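Local coordinates for hypothetical 19.5 KDA protein IN emre-rus intergenic region (PDB 1FUX) that is of unknown function but, as a periplasmic bacterial homologue of mammalian phosphatidylethanolamine-binding proteins and a Raf kinase inhibitor protein, may bind a small ligand, at residues His118-Thr129 with Asn150-Tyr161. Numbering follows the deposited sequence.
Sequences HHYQFKVWALKT and NKIATAEITPVY
His118-Thr129 and Asn150-Tyr161 pair as antiparallel neighbours, the latter forming the outermost strand, within this chain, of the large sheet of the phosphatidylethanolamine-binding protein fold; strand 47-54 flanks the other side of 118-127. Backbone bonds run almost the whole length, from His118 N to Tyr161 O (3.1 Å) through to Lys128 N with Asn150 O. Near the Lys128 end the register slips in a classic beta bulge: Ala126 O takes Ile152 N at 2.8 Å and, weakly, Ala153 N at 3.5 Å.

The two faces differ. On one, Phe122, Val124, Ala155 and Ile157 turn into the interior, the last three packing on Val5 of strand 4-6. Just beyond, Phe122 CE1 meets Pro159 CG at 3.7 Å, the two side chains crossing at about a right angle.

On the other face Trp125 and Thr154 lie side by side, with Thr154 CG2 3.6 Å from Trp125 CE3. Lys123 is extended, its CG opposite the backbone N (chi1 178°), which lays CE over an indole face, offset toward the rim like Thr154 CG2 on the same face. Thr51 OG1 takes the indole N-H, which helps to hold the ring's rotation. Replacing Trp125 with an alanine would probably leave Thr154 CG2 and Lys123 CE without the indole face they rest on and Thr51 without its indole partner.

Lys123 NZ, reaching past the ring, donates to two waters: one donates on to Glu156 OE2 (2.8 Å), the other also accepts from Lys151 NZ (3.0 Å). Glu156, linked to Lys123 through its water, probably offsets part of that lysine's charge. This face is therefore mixed: charged ends gather at two waters, while Trp125 beside them is buried against Leu147 and Asn148 of helix 140-148.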
ATOM      1  N   HIS A 118      -7.300  11.803  11.723  1.00 19.45           N
ATOM      2  CA  HIS A 118      -7.391  10.816  10.674  1.00 16.88           C
ATOM      3  C   HIS A 118      -8.523   9.877  11.080  1.00 17.57           C
ATOM      4  O   HIS A 118      -8.841   9.707  12.255  1.00 17.26           O
ATOM      5  CB  HIS A 118      -6.088  10.002  10.549  1.00 16.94           C
ATOM      6  CG  HIS A 118      -4.959  10.778   9.962  1.00 14.36           C
ATOM      7  ND1 HIS A 118      -3.866  10.151   9.416  1.00 15.62           N
ATOM      8  CD2 HIS A 118      -4.747  12.128   9.830  1.00 16.82           C
ATOM      9  CE1 HIS A 118      -3.011  11.074   8.963  1.00 16.52           C
ATOM     10  NE2 HIS A 118      -3.534  12.256   9.202  1.00 16.54           N
ATOM     11  N   HIS A 119      -9.150   9.318  10.073  1.00 17.14           N
ATOM     12  CA  HIS A 119     -10.284   8.417  10.240  1.00 17.94           C
ATOM     13  C   HIS A 119      -9.810   7.002  10.018  1.00 18.80           C
ATOM     14  O   HIS A 119      -9.411   6.679   8.884  1.00 20.60           O
ATOM     15  CB  HIS A 119     -11.256   8.855   9.111  1.00 21.47           C
ATOM     16  CG  HIS A 119     -11.786  10.208   9.492  1.00 26.74           C
ATOM     17  ND1 HIS A 119     -11.079  11.360   9.142  1.00 29.41           N
ATOM     18  CD2 HIS A 119     -12.861  10.585  10.213  1.00 27.60           C
ATOM     19  CE1 HIS A 119     -11.729  12.416   9.616  1.00 30.15           C
ATOM     20  NE2 HIS A 119     -12.800  11.963  10.260  1.00 30.90           N
ATOM     21  N   TYR A 120      -9.766   6.155  11.022  1.00 14.53           N
ATOM     22  CA  TYR A 120      -9.252   4.805  10.871  1.00 14.06           C
ATOM     23  C   TYR A 120     -10.427   3.871  10.610  1.00 16.02           C
ATOM     24  O   TYR A 120     -11.270   3.778  11.530  1.00 17.13           O
ATOM     25  CB  TYR A 120      -8.491   4.369  12.158  1.00 13.08           C
ATOM     26  CG  TYR A 120      -7.309   5.303  12.275  1.00 13.62           C
ATOM     27  CD1 TYR A 120      -7.423   6.525  12.913  1.00 12.78           C
ATOM     28  CD2 TYR A 120      -6.076   4.926  11.715  1.00 13.56           C
ATOM     29  CE1 TYR A 120      -6.341   7.395  13.000  1.00 14.46           C
ATOM     30  CE2 TYR A 120      -4.989   5.819  11.765  1.00 12.97           C
ATOM     31  CZ  TYR A 120      -5.138   7.016  12.425  1.00 14.95           C
ATOM     32  OH  TYR A 120      -4.104   7.933  12.497  1.00 15.53           O
ATOM     33  N   GLN A 121     -10.524   3.333   9.413  1.00 13.44           N
ATOM     34  CA  GLN A 121     -11.667   2.468   9.085  1.00 15.45           C
ATOM     35  C   GLN A 121     -11.374   1.045   9.504  1.00 14.67           C
ATOM     36  O   GLN A 121     -10.530   0.333   8.938  1.00 12.44           O
ATOM     37  CB  GLN A 121     -12.003   2.516   7.587  1.00 19.45           C
ATOM     38  CG  GLN A 121     -12.046   3.876   6.945  1.00 25.86           C
ATOM     39  CD  GLN A 121     -11.973   4.119   5.470  1.00 29.34           C
ATOM     40  OE1 GLN A 121     -12.564   5.094   4.936  1.00 34.21           O
ATOM     41  NE2 GLN A 121     -11.293   3.381   4.612  1.00 30.07           N
ATOM     42  N   PHE A 122     -12.111   0.586  10.532  1.00 13.66           N
ATOM     43  CA  PHE A 122     -12.020  -0.783  11.034  1.00 12.27           C
ATOM     44  C   PHE A 122     -13.203  -1.480  10.360  1.00 15.37           C
ATOM     45  O   PHE A 122     -14.364  -1.189  10.686  1.00 16.48           O
ATOM     46  CB  PHE A 122     -12.173  -0.897  12.558  1.00 14.23           C
ATOM     47  CG  PHE A 122     -10.951  -0.474  13.333  1.00 12.87           C
ATOM     48  CD1 PHE A 122     -10.560   0.867  13.398  1.00 14.70           C
ATOM     49  CD2 PHE A 122     -10.228  -1.450  13.982  1.00 14.84           C
ATOM     50  CE1 PHE A 122      -9.409   1.196  14.121  1.00 14.64           C
ATOM     51  CE2 PHE A 122      -9.080  -1.128  14.701  1.00 12.46           C
ATOM     52  CZ  PHE A 122      -8.711   0.210  14.770  1.00 13.28           C
ATOM     53  N   LYS A 123     -12.900  -2.410   9.472  1.00 15.37           N
ATOM     54  CA  LYS A 123     -13.941  -3.021   8.665  1.00 17.08           C
ATOM     55  C   LYS A 123     -13.939  -4.530   8.699  1.00 16.19           C
ATOM     56  O   LYS A 123     -12.924  -5.214   8.584  1.00 15.56           O
ATOM     57  CB  LYS A 123     -13.641  -2.527   7.220  1.00 15.74           C
ATOM     58  CG  LYS A 123     -14.563  -3.059   6.104  1.00 20.38           C
ATOM     59  CD  LYS A 123     -14.371  -2.016   4.980  1.00 22.29           C
ATOM     60  CE  LYS A 123     -14.940  -2.433   3.646  1.00 27.37           C
ATOM     61  NZ  LYS A 123     -14.469  -1.468   2.582  1.00 27.08           N
ATOM     62  N   VAL A 124     -15.139  -5.128   8.948  1.00 14.47           N
ATOM     63  CA  VAL A 124     -15.245  -6.560   8.902  1.00 14.39           C
ATOM     64  C   VAL A 124     -15.927  -6.979   7.601  1.00 14.61           C
ATOM     65  O   VAL A 124     -16.901  -6.338   7.190  1.00 16.36           O
ATOM     66  CB  VAL A 124     -16.127  -7.090  10.096  1.00 17.42           C
ATOM     67  CG1 VAL A 124     -16.010  -8.600  10.047  1.00 16.29           C
ATOM     68  CG2 VAL A 124     -15.564  -6.491  11.377  1.00 18.84           C
ATOM     69  N   TRP A 125     -15.465  -8.010   6.956  1.00 15.20           N
ATOM     70  CA  TRP A 125     -15.916  -8.544   5.702  1.00 17.55           C
ATOM     71  C   TRP A 125     -16.474  -9.961   5.835  1.00 16.97           C
ATOM     72  O   TRP A 125     -15.800 -10.815   6.406  1.00 20.23           O
ATOM     73  CB  TRP A 125     -14.780  -8.693   4.665  1.00 17.49           C
ATOM     74  CG  TRP A 125     -13.949  -7.458   4.487  1.00 19.03           C
ATOM     75  CD1 TRP A 125     -13.173  -6.836   5.432  1.00 17.21           C
ATOM     76  CD2 TRP A 125     -13.751  -6.717   3.269  1.00 18.49           C
ATOM     77  NE1 TRP A 125     -12.542  -5.720   4.907  1.00 16.36           N
ATOM     78  CE2 TRP A 125     -12.850  -5.666   3.568  1.00 18.86           C
ATOM     79  CE3 TRP A 125     -14.247  -6.883   1.972  1.00 17.93           C
ATOM     80  CZ2 TRP A 125     -12.446  -4.768   2.584  1.00 20.29           C
ATOM     81  CZ3 TRP A 125     -13.852  -5.969   1.011  1.00 19.56           C
ATOM     82  CH2 TRP A 125     -12.959  -4.953   1.325  1.00 19.73           C
ATOM     83  N   ALA A 126     -17.633 -10.182   5.242  1.00 17.84           N
ATOM     84  CA  ALA A 126     -18.267 -11.488   5.139  1.00 19.35           C
ATOM     85  C   ALA A 126     -17.957 -11.963   3.714  1.00 21.06           C
ATOM     86  O   ALA A 126     -18.334 -11.270   2.750  1.00 21.24           O
ATOM     87  CB  ALA A 126     -19.776 -11.492   5.295  1.00 19.98           C
ATOM     88  N   LEU A 127     -17.234 -13.049   3.576  1.00 19.63           N
ATOM     89  CA  LEU A 127     -16.835 -13.474   2.242  1.00 23.54           C
ATOM     90  C   LEU A 127     -17.495 -14.779   1.796  1.00 27.14           C
ATOM     91  O   LEU A 127     -17.743 -15.698   2.594  1.00 26.06           O
ATOM     92  CB  LEU A 127     -15.324 -13.651   2.232  1.00 22.18           C
ATOM     93  CG  LEU A 127     -14.526 -12.464   2.812  1.00 23.60           C
ATOM     94  CD1 LEU A 127     -13.100 -12.902   3.089  1.00 23.02           C
ATOM     95  CD2 LEU A 127     -14.612 -11.257   1.905  1.00 22.31           C
ATOM     96  N   LYS A 128     -17.627 -14.885   0.463  1.00 26.87           N
ATOM     97  CA  LYS A 128     -18.210 -16.063  -0.156  1.00 30.36           C
ATOM     98  C   LYS A 128     -17.242 -17.202  -0.381  1.00 32.49           C
ATOM     99  O   LYS A 128     -17.621 -18.199  -1.020  1.00 34.67           O
ATOM    100  CB  LYS A 128     -18.830 -15.683  -1.517  1.00 31.35           C
ATOM    101  CG  LYS A 128     -17.814 -15.451  -2.635  1.00 32.83           C
ATOM    102  CD  LYS A 128     -18.550 -14.931  -3.868  1.00 35.32           C
ATOM    103  CE  LYS A 128     -17.622 -14.236  -4.850  1.00 37.22           C
ATOM    104  NZ  LYS A 128     -18.369 -13.227  -5.667  1.00 40.13           N
ATOM    105  N   THR A 129     -16.020 -17.164   0.119  1.00 30.89           N
ATOM    106  CA  THR A 129     -15.053 -18.217  -0.031  1.00 30.53           C
ATOM    107  C   THR A 129     -14.477 -18.636   1.335  1.00 30.03           C
ATOM    108  O   THR A 129     -14.415 -17.771   2.204  1.00 27.23           O
ATOM    109  CB  THR A 129     -13.805 -17.786  -0.829  1.00 32.93           C
ATOM    110  OG1 THR A 129     -14.226 -16.840  -1.812  1.00 35.94           O
ATOM    111  CG2 THR A 129     -13.174 -19.025  -1.420  1.00 31.56           C
ATOM    112  N   ASN A 150     -14.362 -11.249  -3.277  1.00 27.12           N
ATOM    113  CA  ASN A 150     -15.126 -12.287  -2.558  1.00 25.88           C
ATOM    114  C   ASN A 150     -16.117 -11.707  -1.585  1.00 25.02           C
ATOM    115  O   ASN A 150     -16.787 -12.441  -0.825  1.00 27.17           O
ATOM    116  CB  ASN A 150     -14.111 -13.200  -1.860  1.00 25.13           C
ATOM    117  CG  ASN A 150     -13.295 -13.988  -2.860  1.00 26.49           C
ATOM    118  OD1 ASN A 150     -13.757 -15.009  -3.369  1.00 28.55           O
ATOM    119  ND2 ASN A 150     -12.092 -13.577  -3.211  1.00 25.90           N
ATOM    120  N   LYS A 151     -16.285 -10.405  -1.539  1.00 23.47           N
ATOM    121  CA  LYS A 151     -17.208  -9.739  -0.641  1.00 25.43           C
ATOM    122  C   LYS A 151     -18.693 -10.115  -0.800  1.00 26.30           C
ATOM    123  O   LYS A 151     -19.204 -10.071  -1.918  1.00 25.42           O
ATOM    124  CB  LYS A 151     -17.155  -8.230  -0.863  1.00 26.39           C
ATOM    125  CG  LYS A 151     -17.784  -7.385   0.221  1.00 30.62           C
ATOM    126  CD  LYS A 151     -17.793  -5.905  -0.213  1.00 34.79           C
ATOM    127  CE  LYS A 151     -18.989  -5.175   0.390  1.00 35.97           C
ATOM    128  NZ  LYS A 151     -18.819  -3.689   0.487  1.00 36.84           N
ATOM    129  N   ILE A 152     -19.365 -10.373   0.316  1.00 22.89           N
ATOM    130  CA  ILE A 152     -20.816 -10.523   0.356  1.00 23.85           C
ATOM    131  C   ILE A 152     -21.317  -9.226   0.971  1.00 22.43           C
ATOM    132  O   ILE A 152     -22.176  -8.525   0.462  1.00 21.99           O
ATOM    133  CB  ILE A 152     -21.299 -11.726   1.194  1.00 23.20           C
ATOM    134  CG1 ILE A 152     -20.739 -13.007   0.639  1.00 23.90           C
ATOM    135  CG2 ILE A 152     -22.828 -11.739   1.265  1.00 23.51           C
ATOM    136  CD1 ILE A 152     -21.339 -14.304   1.160  1.00 23.51           C
ATOM    137  N   ALA A 153     -20.765  -8.872   2.155  1.00 21.66           N
ATOM    138  CA  ALA A 153     -21.158  -7.681   2.861  1.00 19.25           C
ATOM    139  C   ALA A 153     -20.052  -7.138   3.763  1.00 18.45           C
ATOM    140  O   ALA A 153     -19.110  -7.892   4.057  1.00 17.24           O
ATOM    141  CB  ALA A 153     -22.367  -7.964   3.770  1.00 21.86           C
ATOM    142  N   THR A 154     -20.121  -5.884   4.181  1.00 18.07           N
ATOM    143  CA  THR A 154     -19.117  -5.357   5.104  1.00 19.11           C
ATOM    144  C   THR A 154     -19.799  -4.468   6.133  1.00 18.97           C
ATOM    145  O   THR A 154     -20.897  -3.880   5.971  1.00 17.88           O
ATOM    146  CB  THR A 154     -17.937  -4.599   4.431  1.00 20.99           C
ATOM    147  OG1 THR A 154     -18.448  -3.385   3.875  1.00 21.96           O
ATOM    148  CG2 THR A 154     -17.235  -5.429   3.360  1.00 21.25           C
ATOM    149  N   ALA A 155     -19.157  -4.326   7.313  1.00 16.06           N
ATOM    150  CA  ALA A 155     -19.599  -3.423   8.331  1.00 18.13           C
ATOM    151  C   ALA A 155     -18.345  -2.731   8.911  1.00 18.30           C
ATOM    152  O   ALA A 155     -17.316  -3.406   9.007  1.00 20.91           O
ATOM    153  CB  ALA A 155     -20.318  -4.119   9.487  1.00 18.23           C
ATOM    154  N   GLU A 156     -18.474  -1.509   9.322  1.00 20.65           N
ATOM    155  CA  GLU A 156     -17.254  -0.847   9.813  1.00 22.35           C
ATOM    156  C   GLU A 156     -17.492   0.135  10.930  1.00 21.54           C
ATOM    157  O   GLU A 156     -18.598   0.633  11.197  1.00 20.89           O
ATOM    158  CB  GLU A 156     -16.608  -0.199   8.565  1.00 25.25           C
ATOM    159  CG  GLU A 156     -17.332   1.021   8.076  1.00 30.21           C
ATOM    160  CD  GLU A 156     -16.982   1.445   6.662  1.00 34.07           C
ATOM    161  OE1 GLU A 156     -16.281   2.457   6.474  1.00 34.15           O
ATOM    162  OE2 GLU A 156     -17.442   0.757   5.721  1.00 37.22           O
ATOM    163  N   ILE A 157     -16.438   0.348  11.728  1.00 17.62           N
ATOM    164  CA  ILE A 157     -16.403   1.364  12.766  1.00 15.99           C
ATOM    165  C   ILE A 157     -15.260   2.328  12.436  1.00 16.74           C
ATOM    166  O   ILE A 157     -14.201   1.818  12.089  1.00 17.18           O
ATOM    167  CB  ILE A 157     -16.099   0.819  14.185  1.00 15.54           C
ATOM    168  CG1 ILE A 157     -17.099  -0.336  14.396  1.00 17.01           C
ATOM    169  CG2 ILE A 157     -16.263   1.919  15.215  1.00 15.35           C
ATOM    170  CD1 ILE A 157     -16.668  -1.318  15.462  1.00 19.90           C
ATOM    171  N   THR A 158     -15.462   3.618  12.568  1.00 18.52           N
ATOM    172  CA  THR A 158     -14.436   4.588  12.194  1.00 18.14           C
ATOM    173  C   THR A 158     -14.065   5.596  13.263  1.00 17.19           C
ATOM    174  O   THR A 158     -14.422   6.796  13.228  1.00 17.10           O
ATOM    175  CB  THR A 158     -14.939   5.349  10.926  1.00 20.29           C
ATOM    176  OG1 THR A 158     -15.387   4.434   9.921  1.00 20.49           O
ATOM    177  CG2 THR A 158     -13.843   6.187  10.282  1.00 19.66           C
ATOM    178  N   PRO A 159     -13.197   5.185  14.198  1.00 16.45           N
ATOM    179  CA  PRO A 159     -12.647   6.055  15.207  1.00 16.65           C
ATOM    180  C   PRO A 159     -11.657   7.022  14.568  1.00 18.61           C
ATOM    181  O   PRO A 159     -11.313   6.899  13.380  1.00 17.50           O
ATOM    182  CB  PRO A 159     -11.913   5.123  16.186  1.00 16.71           C
ATOM    183  CG  PRO A 159     -11.618   3.880  15.393  1.00 17.86           C
ATOM    184  CD  PRO A 159     -12.719   3.797  14.360  1.00 15.98           C
ATOM    185  N   VAL A 160     -11.269   8.026  15.355  1.00 17.84           N
ATOM    186  CA  VAL A 160     -10.369   9.066  14.844  1.00 18.88           C
ATOM    187  C   VAL A 160      -9.169   9.171  15.782  1.00 18.10           C
ATOM    188  O   VAL A 160      -9.215   8.625  16.886  1.00 17.99           O
ATOM    189  CB  VAL A 160     -11.041  10.445  14.722  1.00 19.71           C
ATOM    190  CG1 VAL A 160     -12.192  10.421  13.707  1.00 20.79           C
ATOM    191  CG2 VAL A 160     -11.624  10.947  16.042  1.00 21.13           C
ATOM    192  N   TYR A 161      -8.148   9.875  15.337  1.00 17.86           N
ATOM    193  CA  TYR A 161      -7.004  10.081  16.231  1.00 20.19           C
ATOM    194  C   TYR A 161      -6.259  11.304  15.724  1.00 20.04           C
ATOM    195  O   TYR A 161      -6.065  11.530  14.520  1.00 20.61           O
ATOM    196  CB  TYR A 161      -6.032   8.899  16.312  1.00 18.31           C
ATOM    197  CG  TYR A 161      -5.057   9.055  17.474  1.00 21.03           C
ATOM    198  CD1 TYR A 161      -5.470   9.070  18.788  1.00 20.44           C
ATOM    199  CD2 TYR A 161      -3.696   9.158  17.200  1.00 22.24           C
ATOM    200  CE1 TYR A 161      -4.565   9.205  19.839  1.00 21.52           C
ATOM    201  CE2 TYR A 161      -2.777   9.321  18.233  1.00 23.79           C
ATOM    202  CZ  TYR A 161      -3.227   9.347  19.536  1.00 24.27           C
ATOM    203  OH  TYR A 161      -2.317   9.494  20.554  1.00 26.06           O
TER
HETATM  204  O   HOH W   1     -16.273   0.655   3.156  1.00 40.50           O
HETATM  205  O   HOH W   2     -15.975  -2.801   0.459  1.00 54.45           O